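Local coordinates for protein carboxylesterase SOBER1 (Arabidopsis thaliana, PDB 6AVX) that hydrolyses carboxylic esters with a preference for short acyl chains, shows phospholipase A2 activity, and restrains the plant hypersensitive response to a bacterial effector, at residues A[24-33]-A[198-209]; A[135-145]-A[173-181]. The protein carries 1 engineered substitution. One frame throughout, in Å; residues are numbered along the deposited sequence.

Contact 1: A[24-33]-A[198-209]; sequences IQTQFKSSEL and NKELKYIESWIK
Ser30 and Glu205 form the polar centre of this contact. OE2 of Glu205 takes two bonds from that one residue, from Ser30 N at 3.0 Å and from Ser30 OG at 2.7 Å, both reaching the same face of the carboxylate; the amide lies 23° out of its plane on the syn side, the hydroxyl well above it. The glutamate chain is extended, with CG anti to the backbone N (chi1 177°), which carries its acid off the helix into the turn of the loop. Serine suits the turn because its OG also accepts from Leu33 N, an ST motif.

Beside this grip the packing is tight and apolar. The flat phenyl of Phe28 fits against the aliphatic part of Glu205, CD2 3.5 Å from CB, while Ile204 CG2 meets its edge and Leu201 CD2 touches CE1. Leu33 CD2 lies 3.9 Å from Ile208 CG2.

The other side is polar and more hydrated. Lys202 is long enough for NZ to bond Gln27 O at 2.7 Å; one water accepts from Lys202 NZ and Lys29 N and donates to Glu205 OE1. The amides of Gln27 and Asn198 stack, planes 4° apart. Loosest is the water-bridged pair Lys209 NZ and Glu32 OE1, a salt bridge whose hydrogen bond, at 3.3 Å, is weak.

Trp38 of strand 37-39 meets Phe28 edge-to-face, while Ile204 packs on strands 127-131 and 154-159.

Contact 2: A[135-145]-A[173-181]; sequences VPFTSSIISQF and ALPFLKEAG
Phe176 projects from its helix between Val135 and Ile142, which clasp the two faces of its ring. Val135 CG1 sits almost exactly over the centre, 3.7 Å from the centroid and 3° off the normal, a CH-pi contact; on the opposite face Ile142 CD1 makes a second one, lying 4.1 Å from the ring centroid and displaced toward the rim. A flat phenyl suits a slot bounded by two aliphatic branches, and with CG anti to the backbone N (chi1 -180°) it extends far enough from the helix to fill it.

Around the rim, Thr138 O lies near the ring plane, 3.8 Å from Phe176 CE1. Phe137 and Phe176 have nearly parallel planes, 21° apart, but are slid so far that the rings barely overlap. Phe145 meets Phe176 at the edges of both rings, and its CE2 reaches Ala180 CB at 3.7 Å. The small alanines let the backbones come close: Val135 CG2 rests 3.6 Å from Ala173 CA, and Ile142 CG2 touches Ala180 CA. Toward the exposed flank, the extended Glu179 passes across the end of Ile142, its CG and CD against CD1, with its carboxylate near Ser139 CB. No hydrogen bond crosses the contact.

Further out, the 3-10 segment 139-144 presents Ile142 and carries Ile141, flanked by Phe137 and Phe145. An ST turn leads into it, Thr138 OG1 accepting from Ser140 N at 3.1 Å. Ile141 CG2 covers one face of Phe137, and Ile142 CA one face of Phe145, steadying both phenyls. Behind them Phe137 and Phe145 pack on helix 109-120. At its C-terminal end the short helix closes in a Schellman motif, for which the positive phi of Gly181 is well suited. This is hydrophobic packing of a post-strand loop against a connecting helix in an alpha/beta-hydrolase fold, away from the probable Ser-His-Asp triad.

In the fold
From the N terminus, the chain forms strand 7-11 and helix 18-21 before entering 24-33, the first half of contact 1. It then runs through strand 37-39, helix 75-94 and strand 102-107, followed directly by Ser108, the probable nucleophile. After strand 127-131 comes 135-145, and contact 2 closes a loop of 27 residues that contains strand 154-159 when helix 173-180 returns to it. Only after strand 184-189 does helix 198-212 close the loop of 164 intervening residues of contact 1, so contact 2 is nested within it. The two lie on opposite sides of the chain's centre, their own centres 28 Å apart: contact 1 ties the early loop to the last helix, contact 2 joins two later connections.

Contact 1: A[24-33]-A[198-209]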
loop_
_atom_site.group_PDB
_atom_site.type_symbol
_atom_site.label_atom_id
_atom_site.label_comp_id
_atom_site.label_asym_id
_atom_site.label_seq_id
_atom_site.Cartn_x
_atom_site.Cartn_y
_atom_site.Cartn_z
ATOM N N ILE A 24 -8.304 4.747 -11.958
ATOM C CA ILE A 24 -7.906 3.358 -11.747
ATOM C C ILE A 24 -9.127 2.479 -11.548
ATOM O O ILE A 24 -9.159 1.329 -11.999
ATOM C CB ILE A 24 -6.936 3.266 -10.555
ATOM C CG1 ILE A 24 -5.567 3.785 -10.973
ATOM C CG2 ILE A 24 -6.838 1.832 -9.995
ATOM C CD1 ILE A 24 -4.569 3.902 -9.842
ATOM N N GLN A 25 -10.150 2.994 -10.866
ATOM C CA GLN A 25 -11.318 2.173 -10.561
ATOM C C GLN A 25 -12.024 1.699 -11.820
ATOM O O GLN A 25 -12.706 0.662 -11.788
ATOM C CB GLN A 25 -12.292 2.909 -9.642
ATOM C CG GLN A 25 -13.058 4.046 -10.298
ATOM C CD GLN A 25 -13.720 4.936 -9.260
ATOM O OE1 GLN A 25 -14.847 4.685 -8.828
ATOM N NE2 GLN A 25 -13.006 5.958 -8.818
ATOM N N THR A 26 -11.887 2.436 -12.928
ATOM C CA THR A 26 -12.537 2.058 -14.178
ATOM C C THR A 26 -11.890 0.851 -14.827
ATOM O O THR A 26 -12.464 0.305 -15.770
ATOM C CB THR A 26 -12.587 3.223 -15.183
ATOM O OG1 THR A 26 -11.282 3.495 -15.713
ATOM C CG2 THR A 26 -13.143 4.459 -14.536
ATOM N N GLN A 27 -10.713 0.423 -14.370
ATOM C CA GLN A 27 -10.125 -0.824 -14.842
ATOM C C GLN A 27 -10.661 -2.037 -14.095
ATOM O O GLN A 27 -10.380 -3.172 -14.494
ATOM C CB GLN A 27 -8.602 -0.757 -14.707
ATOM C CG GLN A 27 -7.974 0.281 -15.613
ATOM C CD GLN A 27 -8.281 0.008 -17.065
ATOM O OE1 GLN A 27 -8.196 -1.133 -17.518
ATOM N NE2 GLN A 27 -8.662 1.045 -17.795
ATOM N N PHE A 28 -11.421 -1.823 -13.027
ATOM C CA PHE A 28 -12.033 -2.898 -12.253
ATOM C C PHE A 28 -13.470 -2.986 -12.751
ATOM O O PHE A 28 -14.395 -2.384 -12.198
ATOM C CB PHE A 28 -11.966 -2.586 -10.758
ATOM C CG PHE A 28 -10.570 -2.634 -10.188
ATOM C CD1 PHE A 28 -9.610 -1.699 -10.551
ATOM C CD2 PHE A 28 -10.220 -3.611 -9.270
ATOM C CE1 PHE A 28 -8.319 -1.748 -10.026
ATOM C CE2 PHE A 28 -8.933 -3.664 -8.743
ATOM C CZ PHE A 28 -7.989 -2.733 -9.125
ATOM N N LYS A 29 -13.642 -3.722 -13.849
ATOM C CA LYS A 29 -14.878 -3.732 -14.626
ATOM C C LYS A 29 -15.806 -4.890 -14.287
ATOM O O LYS A 29 -16.877 -5.001 -14.895
ATOM C CB LYS A 29 -14.546 -3.765 -16.121
ATOM C CG LYS A 29 -13.806 -2.547 -16.589
ATOM C CD LYS A 29 -13.602 -2.594 -18.088
ATOM C CE LYS A 29 -12.786 -1.423 -18.600
ATOM N NZ LYS A 29 -13.496 -0.132 -18.461
ATOM N N SER A 30 -15.448 -5.738 -13.336
ATOM C CA SER A 30 -16.254 -6.915 -13.050
ATOM C C SER A 30 -17.577 -6.554 -12.387
ATOM O O SER A 30 -17.708 -5.541 -11.699
ATOM C CB SER A 30 -15.498 -7.870 -12.135
ATOM O OG SER A 30 -15.271 -7.283 -10.868
ATOM N N SER A 31 -18.567 -7.428 -12.570
ATOM C CA SER A 31 -19.805 -7.304 -11.808
ATOM C C SER A 31 -19.537 -7.328 -10.311
ATOM O O SER A 31 -20.151 -6.578 -9.546
ATOM C CB SER A 31 -20.772 -8.422 -12.184
ATOM O OG SER A 31 -21.136 -8.342 -13.544
ATOM N N GLU A 32 -18.606 -8.177 -9.873
ATOM C CA GLU A 32 -18.370 -8.382 -8.452
ATOM C C GLU A 32 -17.855 -7.130 -7.768
ATOM O O GLU A 32 -18.131 -6.918 -6.584
ATOM C CB GLU A 32 -17.373 -9.525 -8.246
ATOM C CG GLU A 32 -17.923 -10.906 -8.571
ATOM C CD GLU A 32 -17.829 -11.291 -10.038
ATOM O OE1 GLU A 32 -17.438 -10.473 -10.906
ATOM O OE2 GLU A 32 -18.139 -12.467 -10.332
ATOM N N LEU A 33 -17.080 -6.311 -8.457
ATOM C CA LEU A 33 -16.569 -5.093 -7.852
ATOM C C LEU A 33 -17.384 -3.865 -8.224
ATOM O O LEU A 33 -17.042 -2.754 -7.812
ATOM C CB LEU A 33 -15.090 -4.917 -8.201
ATOM C CG LEU A 33 -14.148 -6.013 -7.657
ATOM C CD1 LEU A 33 -12.763 -5.437 -7.517
ATOM C CD2 LEU A 33 -14.604 -6.602 -6.327
ATOM N N ASN A 198 -2.286 -2.398 -16.792
ATOM C CA ASN A 198 -3.674 -2.823 -16.664
ATOM C C ASN A 198 -3.762 -4.283 -16.252
ATOM O O ASN A 198 -4.624 -4.650 -15.450
ATOM C CB ASN A 198 -4.442 -2.558 -17.958
ATOM C CG ASN A 198 -4.831 -1.091 -18.116
ATOM O OD1 ASN A 198 -4.831 -0.321 -17.150
ATOM N ND2 ASN A 198 -5.184 -0.703 -19.336
ATOM N N LYS A 199 -2.857 -5.128 -16.741
ATOM C CA LYS A 199 -2.899 -6.530 -16.344
ATOM C C LYS A 199 -2.620 -6.682 -14.853
ATOM O O LYS A 199 -3.187 -7.560 -14.191
ATOM C CB LYS A 199 -1.918 -7.360 -17.172
ATOM C CG LYS A 199 -0.449 -7.037 -16.948
ATOM C CD LYS A 199 0.448 -7.839 -17.895
ATOM C CE LYS A 199 0.336 -7.363 -19.344
ATOM N NZ LYS A 199 0.764 -5.939 -19.527
ATOM N N GLU A 200 -1.723 -5.856 -14.318
ATOM C CA GLU A 200 -1.444 -5.858 -12.887
ATOM C C GLU A 200 -2.700 -5.519 -12.087
ATOM O O GLU A 200 -2.987 -6.152 -11.057
ATOM C CB GLU A 200 -0.327 -4.843 -12.653
ATOM C CG GLU A 200 0.144 -4.710 -11.256
ATOM C CD GLU A 200 1.154 -3.580 -11.120
ATOM O OE1 GLU A 200 1.862 -3.548 -10.082
ATOM O OE2 GLU A 200 1.261 -2.734 -12.034
ATOM N N LEU A 201 -3.480 -4.548 -12.564
ATOM C CA LEU A 201 -4.735 -4.196 -11.911
ATOM C C LEU A 201 -5.751 -5.325 -12.017
ATOM O O LEU A 201 -6.480 -5.598 -11.058
ATOM C CB LEU A 201 -5.305 -2.907 -12.511
ATOM C CG LEU A 201 -4.478 -1.644 -12.289
ATOM C CD1 LEU A 201 -5.124 -0.482 -12.993
ATOM C CD2 LEU A 201 -4.338 -1.366 -10.792
ATOM N N LYS A 202 -5.834 -5.984 -13.176
ATOM C CA LYS A 202 -6.787 -7.082 -13.310
ATOM C C LYS A 202 -6.457 -8.211 -12.343
ATOM O O LYS A 202 -7.355 -8.884 -11.828
ATOM C CB LYS A 202 -6.776 -7.624 -14.738
ATOM C CG LYS A 202 -7.164 -6.649 -15.818
ATOM C CD LYS A 202 -8.552 -6.122 -15.662
ATOM C CE LYS A 202 -8.919 -5.267 -16.872
ATOM N NZ LYS A 202 -10.279 -4.700 -16.764
ATOM N N TYR A 203 -5.173 -8.469 -12.118
ATOM C CA TYR A 203 -4.796 -9.504 -11.164
ATOM C C TYR A 203 -5.179 -9.113 -9.744
ATOM O O TYR A 203 -5.670 -9.949 -8.967
ATOM C CB TYR A 203 -3.297 -9.748 -11.253
ATOM C CG TYR A 203 -2.844 -11.012 -10.580
ATOM C CD1 TYR A 203 -2.932 -12.227 -11.243
ATOM C CD2 TYR A 203 -2.320 -11.010 -9.293
ATOM C CE1 TYR A 203 -2.516 -13.401 -10.651
ATOM C CE2 TYR A 203 -1.897 -12.185 -8.692
ATOM C CZ TYR A 203 -2.008 -13.375 -9.377
ATOM O OH TYR A 203 -1.594 -14.549 -8.797
ATOM N N ILE A 204 -4.989 -7.840 -9.382
ATOM C CA ILE A 204 -5.473 -7.363 -8.093
ATOM C C ILE A 204 -6.981 -7.542 -7.996
ATOM O O ILE A 204 -7.503 -7.977 -6.959
ATOM C CB ILE A 204 -5.037 -5.903 -7.867
ATOM C CG1 ILE A 204 -3.513 -5.821 -7.725
ATOM C CG2 ILE A 204 -5.740 -5.313 -6.638
ATOM C CD1 ILE A 204 -2.954 -4.454 -7.976
ATOM N N GLU A 205 -7.715 -7.184 -9.054
ATOM C CA GLU A 205 -9.166 -7.365 -9.042
ATOM C C GLU A 205 -9.529 -8.819 -8.789
ATOM O O GLU A 205 -10.415 -9.113 -7.984
ATOM C CB GLU A 205 -9.770 -6.899 -10.364
ATOM C CG GLU A 205 -11.286 -7.135 -10.452
ATOM C CD GLU A 205 -11.890 -6.611 -11.728
ATOM O OE1 GLU A 205 -11.225 -6.749 -12.773
ATOM O OE2 GLU A 205 -12.987 -6.037 -11.672
ATOM N N SER A 206 -8.857 -9.739 -9.470
ATOM C CA SER A 206 -9.140 -11.159 -9.275
ATOM C C SER A 206 -8.851 -11.588 -7.841
ATOM O O SER A 206 -9.577 -12.415 -7.276
ATOM C CB SER A 206 -8.324 -11.992 -10.255
ATOM O OG SER A 206 -8.733 -11.747 -11.585
ATOM N N TRP A 207 -7.767 -11.070 -7.254
ATOM C CA TRP A 207 -7.425 -11.369 -5.864
ATOM C C TRP A 207 -8.477 -10.829 -4.903
ATOM O O TRP A 207 -8.886 -11.531 -3.976
ATOM C CB TRP A 207 -6.036 -10.799 -5.592
ATOM C CG TRP A 207 -5.569 -10.717 -4.168
ATOM C CD1 TRP A 207 -4.982 -11.696 -3.421
ATOM C CD2 TRP A 207 -5.584 -9.540 -3.350
ATOM N NE1 TRP A 207 -4.640 -11.189 -2.178
ATOM C CE2 TRP A 207 -5.001 -9.872 -2.115
ATOM C CE3 TRP A 207 -6.025 -8.238 -3.555
ATOM C CZ2 TRP A 207 -4.857 -8.939 -1.082
ATOM C CZ3 TRP A 207 -5.884 -7.319 -2.530
ATOM C CH2 TRP A 207 -5.301 -7.674 -1.318
ATOM N N ILE A 208 -8.958 -9.605 -5.118
ATOM C CA ILE A 208 -10.048 -9.091 -4.292
ATOM C C ILE A 208 -11.272 -9.987 -4.410
ATOM O O ILE A 208 -11.907 -10.334 -3.406
ATOM C CB ILE A 208 -10.373 -7.631 -4.655
ATOM C CG1 ILE A 208 -9.193 -6.733 -4.295
ATOM C CG2 ILE A 208 -11.610 -7.173 -3.909
ATOM C CD1 ILE A 208 -9.354 -5.277 -4.736
ATOM N N LYS A 209 -11.629 -10.368 -5.639
ATOM C CA LYS A 209 -12.779 -11.247 -5.845
ATOM C C LYS A 209 -12.619 -12.555 -5.093
ATOM O O LYS A 209 -13.575 -13.052 -4.488
ATOM C CB LYS A 209 -12.969 -11.520 -7.331
ATOM C CG LYS A 209 -13.513 -10.305 -8.072
ATOM C CD LYS A 209 -13.509 -10.482 -9.571
ATOM C CE LYS A 209 -14.239 -11.733 -9.987
ATOM N NZ LYS A 209 -14.410 -11.771 -11.472
HETATM O O HOH W 1 -12.105 -5.915 -15.064
HETATM O O HOH W 2 -16.322 -14.170 -11.093
#

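Contact 2: A[135-145]-A[173-181]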
loop_
_atom_site.group_PDB
_atom_site.type_symbol
_atom_site.label_atom_id
_atom_site.label_comp_id
_atom_site.label_asym_id
_atom_site.label_seq_id
_atom_site.Cartn_x
_atom_site.Cartn_y
_atom_site.Cartn_z
ATOM N N VAL A 135 9.324 -1.723 2.310
ATOM C CA VAL A 135 9.045 -1.867 3.734
ATOM C C VAL A 135 9.500 -0.587 4.426
ATOM O O VAL A 135 10.704 -0.303 4.431
ATOM C CB VAL A 135 9.750 -3.094 4.320
ATOM C CG1 VAL A 135 9.413 -3.234 5.800
ATOM C CG2 VAL A 135 9.318 -4.349 3.575
ATOM N N PRO A 136 8.592 0.217 5.001
ATOM C CA PRO A 136 8.977 1.563 5.427
ATOM C C PRO A 136 9.365 1.655 6.885
ATOM O O PRO A 136 9.311 2.735 7.475
ATOM C CB PRO A 136 7.709 2.373 5.148
ATOM C CG PRO A 136 6.654 1.435 5.492
ATOM C CD PRO A 136 7.124 0.072 5.031
ATOM N N PHE A 137 9.782 0.542 7.460
ATOM C CA PHE A 137 10.236 0.518 8.841
ATOM C C PHE A 137 11.119 -0.704 9.033
ATOM O O PHE A 137 11.225 -1.558 8.160
ATOM C CB PHE A 137 9.071 0.626 9.853
ATOM C CG PHE A 137 7.796 -0.122 9.477
ATOM C CD1 PHE A 137 7.830 -1.363 8.866
ATOM C CD2 PHE A 137 6.557 0.413 9.800
ATOM C CE1 PHE A 137 6.641 -2.036 8.559
ATOM C CE2 PHE A 137 5.386 -0.249 9.515
ATOM C CZ PHE A 137 5.425 -1.476 8.895
ATOM N N THR A 138 11.797 -0.756 10.183
ATOM C CA THR A 138 12.660 -1.876 10.524
ATOM C C THR A 138 11.861 -2.925 11.292
ATOM O O THR A 138 10.691 -2.729 11.645
ATOM C CB THR A 138 13.840 -1.446 11.399
ATOM O OG1 THR A 138 13.361 -1.170 12.718
ATOM C CG2 THR A 138 14.569 -0.217 10.837
ATOM N N SER A 139 12.509 -4.048 11.587
ATOM C CA SER A 139 11.862 -5.097 12.352
ATOM C C SER A 139 11.540 -4.679 13.788
ATOM O O SER A 139 10.797 -5.394 14.457
ATOM C CB SER A 139 12.726 -6.346 12.370
ATOM O OG SER A 139 13.971 -6.037 12.942
ATOM N N SER A 140 12.040 -3.542 14.269
ATOM C CA SER A 140 11.688 -3.073 15.613
ATOM C C SER A 140 10.187 -2.870 15.775
ATOM O O SER A 140 9.682 -2.957 16.903
ATOM C CB SER A 140 12.412 -1.767 15.952
ATOM O OG SER A 140 11.982 -0.713 15.129
ATOM N N ILE A 141 9.453 -2.635 14.685
ATOM C CA ILE A 141 8.022 -2.385 14.778
ATOM C C ILE A 141 7.198 -3.664 14.865
ATOM O O ILE A 141 6.015 -3.601 15.213
ATOM C CB ILE A 141 7.559 -1.555 13.561
ATOM C CG1 ILE A 141 6.156 -0.989 13.753
ATOM C CG2 ILE A 141 7.526 -2.386 12.305
ATOM C CD1 ILE A 141 6.069 0.037 14.791
ATOM N N ILE A 142 7.768 -4.818 14.508
ATOM C CA ILE A 142 6.970 -6.029 14.354
ATOM C C ILE A 142 6.248 -6.385 15.645
ATOM O O ILE A 142 5.118 -6.882 15.616
ATOM C CB ILE A 142 7.847 -7.185 13.837
ATOM C CG1 ILE A 142 8.240 -6.928 12.373
ATOM C CG2 ILE A 142 7.126 -8.524 13.987
ATOM C CD1 ILE A 142 9.240 -7.912 11.794
ATOM N N SER A 143 6.885 -6.145 16.794
ATOM C CA SER A 143 6.270 -6.441 18.077
ATOM C C SER A 143 4.977 -5.669 18.291
ATOM O O SER A 143 4.214 -6.016 19.205
ATOM C CB SER A 143 7.263 -6.120 19.188
ATOM O OG SER A 143 7.686 -4.778 19.131
ATOM N N GLN A 144 4.719 -4.628 17.505
ATOM C CA GLN A 144 3.543 -3.801 17.673
ATOM C C GLN A 144 2.427 -4.131 16.687
ATOM O O GLN A 144 1.364 -3.506 16.752
ATOM C CB GLN A 144 3.929 -2.322 17.572
ATOM C CG GLN A 144 5.096 -1.930 18.482
ATOM C CD GLN A 144 4.959 -2.455 19.902
ATOM O OE1 GLN A 144 5.816 -3.217 20.361
ATOM N NE2 GLN A 144 3.912 -2.047 20.603
ATOM N N PHE A 145 2.629 -5.081 15.788
ATOM C CA PHE A 145 1.569 -5.444 14.866
ATOM C C PHE A 145 0.474 -6.162 15.643
ATOM O O PHE A 145 0.759 -7.170 16.300
ATOM C CB PHE A 145 2.079 -6.366 13.780
ATOM C CG PHE A 145 3.083 -5.752 12.835
ATOM C CD1 PHE A 145 3.303 -4.398 12.770
ATOM C CD2 PHE A 145 3.804 -6.573 11.989
ATOM C CE1 PHE A 145 4.222 -3.873 11.864
ATOM C CE2 PHE A 145 4.710 -6.062 11.093
ATOM C CZ PHE A 145 4.922 -4.714 11.029
ATOM N N ALA A 173 10.479 -7.626 1.272
ATOM C CA ALA A 173 9.288 -7.685 2.100
ATOM C C ALA A 173 8.971 -9.112 2.513
ATOM O O ALA A 173 8.328 -9.328 3.541
ATOM C CB ALA A 173 8.100 -7.102 1.346
ATOM N N LEU A 174 9.397 -10.103 1.720
ATOM C CA LEU A 174 8.979 -11.474 1.996
ATOM C C LEU A 174 9.577 -11.995 3.290
ATOM O O LEU A 174 8.817 -12.484 4.143
ATOM C CB LEU A 174 9.266 -12.359 0.780
ATOM C CG LEU A 174 8.474 -11.958 -0.471
ATOM C CD1 LEU A 174 8.842 -12.825 -1.667
ATOM C CD2 LEU A 174 6.969 -11.995 -0.219
ATOM N N PRO A 175 10.877 -11.905 3.532
ATOM C CA PRO A 175 11.370 -12.367 4.834
ATOM C C PRO A 175 10.907 -11.508 5.987
ATOM O O PRO A 175 10.722 -12.018 7.098
ATOM C CB PRO A 175 12.896 -12.374 4.679
ATOM C CG PRO A 175 13.174 -11.540 3.482
ATOM C CD PRO A 175 11.972 -11.610 2.597
ATOM N N PHE A 176 10.703 -10.214 5.759
ATOM C CA PHE A 176 10.152 -9.356 6.802
ATOM C C PHE A 176 8.763 -9.832 7.204
ATOM O O PHE A 176 8.456 -9.984 8.394
ATOM C CB PHE A 176 10.118 -7.918 6.288
ATOM C CG PHE A 176 9.575 -6.938 7.278
ATOM C CD1 PHE A 176 10.414 -6.234 8.108
ATOM C CD2 PHE A 176 8.219 -6.701 7.355
ATOM C CE1 PHE A 176 9.903 -5.325 9.016
ATOM C CE2 PHE A 176 7.707 -5.792 8.273
ATOM C CZ PHE A 176 8.544 -5.114 9.095
ATOM N N LEU A 177 7.926 -10.113 6.221
ATOM C CA LEU A 177 6.566 -10.513 6.517
ATOM C C LEU A 177 6.522 -11.905 7.125
ATOM O O LEU A 177 5.674 -12.177 7.978
ATOM C CB LEU A 177 5.699 -10.382 5.257
ATOM C CG LEU A 177 5.474 -8.918 4.831
ATOM C CD1 LEU A 177 4.788 -8.823 3.474
ATOM C CD2 LEU A 177 4.680 -8.150 5.879
ATOM N N LYS A 178 7.443 -12.784 6.733
ATOM C CA LYS A 178 7.545 -14.084 7.385
ATOM C C LYS A 178 7.896 -13.922 8.859
ATOM O O LYS A 178 7.271 -14.545 9.726
ATOM C CB LYS A 178 8.585 -14.940 6.656
ATOM C CG LYS A 178 8.551 -16.426 7.027
ATOM C CD LYS A 178 7.362 -17.150 6.408
ATOM C CE LYS A 178 7.451 -17.210 4.885
ATOM N NZ LYS A 178 6.318 -17.964 4.282
ATOM N N GLU A 179 8.880 -13.081 9.170
ATOM C CA GLU A 179 9.201 -12.798 10.567
ATOM C C GLU A 179 7.966 -12.297 11.307
ATOM O O GLU A 179 7.726 -12.660 12.466
ATOM C CB GLU A 179 10.342 -11.776 10.664
ATOM C CG GLU A 179 10.727 -11.425 12.114
ATOM C CD GLU A 179 11.878 -10.417 12.253
ATOM O OE1 GLU A 179 12.180 -10.012 13.404
ATOM O OE2 GLU A 179 12.485 -10.017 11.237
ATOM N N ALA A 180 7.158 -11.480 10.639
ATOM C CA ALA A 180 5.991 -10.867 11.242
ATOM C C ALA A 180 4.793 -11.805 11.327
ATOM O O ALA A 180 3.782 -11.429 11.929
ATOM C CB ALA A 180 5.615 -9.606 10.458
ATOM N N GLY A 181 4.859 -12.995 10.735
ATOM C CA GLY A 181 3.730 -13.906 10.740
ATOM C C GLY A 181 2.609 -13.544 9.794
ATOM O O GLY A 181 1.456 -13.917 10.029
#